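Local coordinates for protein ribulose-bisphosphate carboxylase (Alicyclobacillus acidocaldarius subsp. acidocaldarius, PDB 4NAS) that belongs to the RuBisCO large-chain family, pairing an N-terminal domain with a TIM-barrel catalytic domain that binds calcium in this crystal, at residues M146-K150 and G363-H367; A54-G58 and P83-L87. All blocks are in the same frame, centred on the assembly; numbering follows the deposited sequence.

Interaction 1. Residues M146-K150 and G363-H367; sequences MSIFK and GIHGH
His365 NE2 points at the backbone of the 146-150 loop and meets Ile148 O at 2.8 Å. The bond is short but bent, 127° at the hydrogen, and counts as weak; the same nitrogen has a second weak partner in Gln167 OE1. The carbonyl oxygen sits at the edge of the imidazole, near its plane, and also lies 3.2 Å from His365 CD2. Lys150 lies across one face of the ring. Its CB stands 3.9 Å from the ring centroid and only 8° off the normal, a CH-pi contact. From there CG takes the position between the backbone N and the carbonyl carbon (chi1 71°), and the chain runs on extended, carrying CD to 3.7 Å from His365 ND1. At the ND1 edge of the imidazole a water in the ring plane links the two residues, 2.8 Å from His365 ND1 and accepting a hydrogen bond from Lys150 NZ.

Both segments belong to the TIM-barrel domain, just beyond the paired parallel strands 144-146 and 357-359: one is the loop after strand 144-146, the other the end of short helix 362-365 and the turn after it. The Ile148 side chain is about 5 Å from a bound calcium ion. Ser147 lays its hydroxyl against Ile364, with OG 3.4 Å from the methyl CG2 and close to CG1 as well. That hydroxyl is hydrogen-bonded to Gln167 OE1, the acceptor that His365 NE2 also approaches. Ile364 also packs against Ala371 and Phe378 of helix 371-386.

Interaction 2. Residues A54-G58 and P83-L87; sequences AKHCG and PVANL
Residues 54 to 57 form a type I beta turn closed by Cys57 N to Ala54 O, and the 83-87 segment answers with a 3-10 turn over 84-86; the two come nearest at His56 and Pro83, whose CA atoms are 6.1 Å apart. Both belong to the N-terminal domain of the RuBisCO large-chain fold. The turn joins helix 47-54 to strand 59-68, an outermost strand of the mixed sheet within this chain, and the 3-10 turn follows the neighbouring strand 73-83, so the contact lies at one end of this antiparallel pair.

Asn86 clasps His56 twice with its amide. Its OD1 accepts from His56 ND1 at 2.8 Å, nearly straight at 169°, and its ND2 donates to the backbone O of the same histidine at 3.0 Å. Ring and amide planes are only 14° apart, nearly coplanar, with OD1 close to the plane of the imidazole at its ND1 edge. The histidine CG is anti to its own carbonyl carbon (chi1 -73°), which brings ND1 and O to the same amide. Bonds at both nitrogens probably hold the ring's rotation: ND1 donates to Asn86, and NE2 is hydrogen-bonded to Tyr186 OH of the second subunit. The rings of His56 and this tyrosine also meet, steeply inclined to each other.

Beside this polar clasp, Lys55 bends at chi2 and chi3 to bring CE over one face of the imidazole, offset toward the rim, and NZ lies 3.8 Å from the Ala85 methyl. Pro83 packs against the backbone at and just after the end of the turn: its CD lies 3.8 Å from Gly58 CA, and its CG comes to 3.2 Å from Cys57 O.

Interaction 2 comes first along the chain and is complete before interaction 1 opens. It is local, spanning 24 intervening residues, 20 of them in strands 59-68 and 73-83, whereas interaction 1 ties together parts of the catalytic domain 213 residues apart, with much of the barrel between them. They share no sheet or helix. The centres of interactions 1 and 2 are 50 Å apart and their nearest atoms about 31 Å, on opposite sides of the chain's centre. Both reach the second subunit, interaction 2 by the bond of His56 to Tyr186, a weak one at Ala85 O, and packing, interaction 1 through Lys150 packing on Thr41 of that subunit, so each domain contributes to the dimer contact.

Interaction 1. Residues M146-K150 and G363-H367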
# COMPACT_ATOMS: atom_id res chain seq x y z
N MSE B 146 -17.78 -21.43 2.65
CA MSE B 146 -17.82 -20.39 1.62
C MSE B 146 -17.37 -20.92 0.25
O MSE B 146 -16.37 -21.63 0.16
CB MSE B 146 -16.96 -19.20 2.05
CG MSE B 146 -16.90 -18.06 1.03
SE MSE B 146 -16.06 -16.50 1.89
CE MSE B 146 -14.29 -17.25 2.09
N SER B 147 -18.13 -20.58 -0.79
CA SER B 147 -17.79 -20.93 -2.18
C SER B 147 -17.34 -19.67 -2.95
O SER B 147 -17.72 -18.55 -2.60
CB SER B 147 -18.96 -21.65 -2.88
OG SER B 147 -18.60 -22.15 -4.16
N ILE B 148 -16.48 -19.84 -3.95
CA ILE B 148 -16.03 -18.72 -4.76
C ILE B 148 -16.41 -18.92 -6.22
O ILE B 148 -16.16 -19.99 -6.77
CB ILE B 148 -14.50 -18.55 -4.69
CG1 ILE B 148 -14.03 -18.47 -3.23
CG2 ILE B 148 -14.05 -17.36 -5.52
CD1 ILE B 148 -12.60 -18.91 -2.99
N PHE B 149 -17.00 -17.90 -6.85
CA PHE B 149 -17.30 -17.92 -8.28
C PHE B 149 -16.09 -18.36 -9.10
O PHE B 149 -15.01 -17.83 -8.95
CB PHE B 149 -17.73 -16.53 -8.78
CG PHE B 149 -19.19 -16.27 -8.67
CD1 PHE B 149 -19.74 -15.86 -7.47
CD2 PHE B 149 -20.02 -16.47 -9.76
CE1 PHE B 149 -21.11 -15.64 -7.37
CE2 PHE B 149 -21.38 -16.24 -9.65
CZ PHE B 149 -21.92 -15.83 -8.46
N LYS B 150 -16.28 -19.34 -9.97
CA LYS B 150 -15.16 -19.79 -10.78
C LYS B 150 -14.90 -18.83 -11.95
O LYS B 150 -13.76 -18.74 -12.46
CB LYS B 150 -15.37 -21.23 -11.26
CG LYS B 150 -16.44 -21.41 -12.32
CD LYS B 150 -16.64 -22.89 -12.61
CE LYS B 150 -17.71 -23.11 -13.67
NZ LYS B 150 -18.20 -24.51 -13.65
N GLY B 363 -12.19 -26.71 -4.39
CA GLY B 363 -12.85 -27.71 -3.56
C GLY B 363 -14.32 -27.86 -3.89
O GLY B 363 -14.90 -28.95 -3.78
N ILE B 364 -14.95 -26.76 -4.28
CA ILE B 364 -16.35 -26.80 -4.70
C ILE B 364 -16.46 -27.11 -6.18
O ILE B 364 -17.14 -28.06 -6.59
CB ILE B 364 -17.04 -25.46 -4.44
CG1 ILE B 364 -17.02 -25.15 -2.95
CG2 ILE B 364 -18.48 -25.49 -4.93
CD1 ILE B 364 -17.89 -26.05 -2.17
N HIS B 365 -15.77 -26.33 -7.00
CA HIS B 365 -15.93 -26.48 -8.44
C HIS B 365 -15.18 -27.66 -9.05
O HIS B 365 -15.55 -28.14 -10.13
CB HIS B 365 -15.59 -25.18 -9.16
CG HIS B 365 -16.48 -24.05 -8.75
ND1 HIS B 365 -17.77 -23.89 -9.23
CD2 HIS B 365 -16.28 -23.03 -7.87
CE1 HIS B 365 -18.31 -22.82 -8.68
NE2 HIS B 365 -17.43 -22.28 -7.85
N GLY B 366 -14.15 -28.15 -8.36
CA GLY B 366 -13.40 -29.30 -8.86
C GLY B 366 -14.06 -30.63 -8.53
O GLY B 366 -13.57 -31.67 -8.93
N HIS B 367 -15.17 -30.59 -7.78
CA HIS B 367 -15.81 -31.82 -7.37
C HIS B 367 -16.45 -32.51 -8.58
O HIS B 367 -17.12 -31.87 -9.39
CB HIS B 367 -16.84 -31.56 -6.27
CG HIS B 367 -17.40 -32.80 -5.65
ND1 HIS B 367 -18.27 -33.65 -6.31
CD2 HIS B 367 -17.23 -33.33 -4.41
CE1 HIS B 367 -18.60 -34.65 -5.52
NE2 HIS B 367 -17.99 -34.48 -4.36
O HOH W 1 -18.97 -25.68 -10.94

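Interaction 2. Residues A54-G58 and P83-L87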
# COMPACT_ATOMS: atom_id res chain seq x y z
N ALA B 54 11.23 16.81 24.88
CA ALA B 54 11.80 15.50 25.16
C ALA B 54 10.74 14.41 25.18
O ALA B 54 10.99 13.28 24.75
CB ALA B 54 12.57 15.52 26.47
N LYS B 55 9.55 14.75 25.67
CA LYS B 55 8.46 13.79 25.78
C LYS B 55 7.93 13.35 24.41
O LYS B 55 7.21 12.36 24.32
CB LYS B 55 7.32 14.35 26.64
CG LYS B 55 6.15 14.93 25.85
CD LYS B 55 4.81 14.44 26.40
CE LYS B 55 3.77 14.29 25.29
NZ LYS B 55 2.50 13.69 25.79
N HIS B 56 8.30 14.08 23.36
CA HIS B 56 7.92 13.71 22.00
C HIS B 56 9.03 12.91 21.32
O HIS B 56 8.87 12.46 20.17
CB HIS B 56 7.61 14.96 21.16
CG HIS B 56 6.30 15.61 21.51
ND1 HIS B 56 5.11 15.21 20.94
CD2 HIS B 56 6.00 16.61 22.36
CE1 HIS B 56 4.13 15.96 21.43
NE2 HIS B 56 4.65 16.81 22.30
N CYS B 57 10.15 12.74 22.01
CA CYS B 57 11.29 12.07 21.37
C CYS B 57 11.19 10.55 21.51
O CYS B 57 10.72 10.04 22.52
CB CYS B 57 12.62 12.58 21.92
SG CYS B 57 14.07 11.90 21.06
N GLY B 58 11.67 9.84 20.49
CA GLY B 58 11.70 8.39 20.52
C GLY B 58 12.87 7.85 21.32
O GLY B 58 13.70 8.62 21.81
N PRO B 83 6.65 7.61 20.62
CA PRO B 83 5.62 8.13 21.52
C PRO B 83 4.31 8.27 20.79
O PRO B 83 4.30 8.76 19.66
CB PRO B 83 6.16 9.52 21.90
CG PRO B 83 7.64 9.40 21.75
CD PRO B 83 7.86 8.45 20.58
N VAL B 84 3.21 7.85 21.40
CA VAL B 84 1.92 7.83 20.72
C VAL B 84 1.39 9.24 20.45
O VAL B 84 0.57 9.46 19.56
CB VAL B 84 0.89 7.02 21.55
CG1 VAL B 84 -0.53 7.13 20.99
CG2 VAL B 84 1.33 5.57 21.60
N ALA B 85 1.91 10.20 21.21
CA ALA B 85 1.48 11.58 21.07
C ALA B 85 1.83 12.19 19.73
O ALA B 85 1.30 13.24 19.39
CB ALA B 85 2.05 12.43 22.20
N ASN B 86 2.71 11.54 18.97
CA ASN B 86 3.05 12.05 17.64
C ASN B 86 2.15 11.53 16.53
O ASN B 86 2.25 11.97 15.38
CB ASN B 86 4.51 11.74 17.28
CG ASN B 86 5.46 12.29 18.29
OD1 ASN B 86 5.13 13.24 19.01
ND2 ASN B 86 6.64 11.70 18.37
N LEU B 87 1.28 10.58 16.88
CA LEU B 87 0.37 9.99 15.90
C LEU B 87 -0.96 10.74 15.96
O LEU B 87 -1.16 11.62 16.81
CB LEU B 87 0.19 8.47 16.14
CG LEU B 87 1.50 7.65 16.13
CD1 LEU B 87 1.25 6.15 16.29
CD2 LEU B 87 2.31 7.91 14.87